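Local coordinates for protein sensor histidine kinase (Pseudomonas syringae pv. tomato, PDB 3CIT) that probably acts as a sensor kinase of a two-component phosphorelay, this chain being its GAF domain, a likely sensing and dimerisation module, at residues A[134-137]-A[138-142]. Sequence-based numbering, arbitrary orientation.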
loop_
_atom_site.group_PDB
_atom_site.type_symbol
_atom_site.label_atom_id
_atom_site.label_comp_id
_atom_site.label_asym_id
_atom_site.label_seq_id
_atom_site.Cartn_x
_atom_site.Cartn_y
_atom_site.Cartn_z
ATOM N N LEU A 134 -4.840 -0.816 -10.895
ATOM C CA LEU A 134 -5.653 -2.036 -10.835
ATOM C C LEU A 134 -6.044 -2.384 -9.402
ATOM O O LEU A 134 -7.166 -2.816 -9.174
ATOM C CB LEU A 134 -4.940 -3.232 -11.484
ATOM C CG LEU A 134 -4.698 -3.084 -12.988
ATOM C CD1 LEU A 134 -3.955 -4.265 -13.564
ATOM C CD2 LEU A 134 -6.024 -2.896 -13.734
ATOM N N GLN A 135 -5.140 -2.196 -8.448
ATOM C CA GLN A 135 -5.477 -2.395 -7.043
ATOM C C GLN A 135 -6.602 -1.461 -6.592
ATOM O O GLN A 135 -7.540 -1.872 -5.908
ATOM C CB GLN A 135 -4.244 -2.237 -6.137
ATOM C CG GLN A 135 -4.610 -2.452 -4.646
ATOM C CD GLN A 135 -5.202 -3.880 -4.340
ATOM O OE1 GLN A 135 -6.462 -4.099 -4.232
ATOM N NE2 GLN A 135 -4.290 -4.849 -4.219
ATOM N N LEU A 136 -6.535 -0.189 -6.971
ATOM C CA LEU A 136 -7.656 0.710 -6.665
ATOM C C LEU A 136 -8.954 0.283 -7.369
ATOM O O LEU A 136 -10.044 0.358 -6.800
ATOM C CB LEU A 136 -7.316 2.161 -7.011
ATOM C CG LEU A 136 -8.412 3.184 -6.667
ATOM C CD1 LEU A 136 -8.732 3.164 -5.147
ATOM C CD2 LEU A 136 -7.988 4.587 -7.115
ATOM N N LEU A 137 -8.875 -0.117 -8.629
ATOM C CA LEU A 137 -10.086 -0.626 -9.321
ATOM C C LEU A 137 -10.732 -1.809 -8.540
ATOM O O LEU A 137 -11.979 -1.885 -8.394
ATOM C CB LEU A 137 -9.729 -1.077 -10.719
ATOM C CG LEU A 137 -10.872 -1.314 -11.674
ATOM C CD1 LEU A 137 -11.717 -0.033 -11.742
ATOM C CD2 LEU A 137 -10.241 -1.651 -13.041
ATOM N N ALA A 138 -9.894 -2.711 -8.022
ATOM C CA ALA A 138 -10.376 -3.813 -7.160
ATOM C C ALA A 138 -11.046 -3.293 -5.892
ATOM O O ALA A 138 -12.056 -3.805 -5.465
ATOM C CB ALA A 138 -9.245 -4.819 -6.799
ATOM N N THR A 139 -10.464 -2.274 -5.296
ATOM C CA THR A 139 -11.014 -1.638 -4.120
ATOM C C THR A 139 -12.366 -0.984 -4.396
ATOM O O THR A 139 -13.302 -1.072 -3.582
ATOM C CB THR A 139 -9.974 -0.645 -3.543
ATOM O OG1 THR A 139 -8.888 -1.398 -2.976
ATOM C CG2 THR A 139 -10.596 0.241 -2.500
ATOM N N LEU A 140 -12.497 -0.338 -5.551
ATOM C CA LEU A 140 -13.774 0.252 -5.953
ATOM C C LEU A 140 -14.842 -0.833 -6.157
ATOM O O LEU A 140 -15.951 -0.740 -5.623
ATOM C CB LEU A 140 -13.620 1.067 -7.234
ATOM C CG LEU A 140 -12.850 2.353 -7.051
ATOM C CD1 LEU A 140 -12.512 2.929 -8.422
ATOM C CD2 LEU A 140 -13.661 3.351 -6.181
ATOM N N LEU A 141 -14.478 -1.872 -6.906
ATOM C CA LEU A 141 -15.328 -3.041 -7.058
ATOM C C LEU A 141 -15.768 -3.630 -5.683
ATOM O O LEU A 141 -16.950 -3.901 -5.454
ATOM C CB LEU A 141 -14.626 -4.106 -7.893
ATOM C CG LEU A 141 -15.460 -5.381 -8.150
ATOM C CD1 LEU A 141 -16.809 -5.111 -8.869
ATOM C CD2 LEU A 141 -14.588 -6.481 -8.831
ATOM N N ALA A 142 -14.812 -3.857 -4.806
ATOM C CA ALA A 142 -15.092 -4.398 -3.486
ATOM C C ALA A 142 -16.142 -3.613 -2.730
ATOM O O ALA A 142 -17.046 -4.203 -2.142
ATOM C CB ALA A 142 -13.781 -4.522 -2.633
#
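The carboxamide of Gln-135, the one flat side-chain group here, has neither face stacked by Thr-139 or Ala-138: Thr-139 OG1 and the methyl of Ala-138 both lie beyond the same end of the amide, on opposite sides of its plane. As wholes, the side chains of Gln-135 and Thr-139 cross at a slant. The glutamine chain leaves with CG anti to the backbone N (chi1 -180°) and bends at chi2, which brings that end toward the next turn; which end is oxygen is doubtful. A short alanine suits the place beside it, since its CB packs 3.5 Å from Gln-135 O without crowding the turn.

The framework is regular alpha-helix, with four i to i+4 amide bonds in succession. Ala-138 N donates to Leu-134 O and Thr-139 N to Gln-135 O, while Leu-140 N reaches Leu-136 O at 2.8 Å. The bond from Leu-141 N to Leu-137 O is the straightest, with 175° at the hydrogen. Thr-139 turns OG1 anti to its carbonyl carbon (chi1 -70°), back along the helix, so Gln-135 O, held firmly by Thr-139 N, may also take a weak, unsettled bond from OG1 at 3.3 Å.

Spaced four residues apart, Leu-136 and Leu-140 fall on one helix face and touch loosely, CG to CD1 4.5 Å; both reach the second subunit.

The turns belong to the long helix 128-156, which lies against the antiparallel sheet of the GAF domain. Leu-134 and Gln-135 meet Leu-102 of strand 98-105, whereas Leu-137 and Leu-141 pack on Val-36 of helix 29-43. On helix 3-26, Leu-134 and Leu-137 meet Leu-16. Leu-136 meets Leu-17 of its own chain and Leu-17 of the second subunit, where Thr-139 packs on Ile-25 and Leu-140 on Leu-140 in a helical interface.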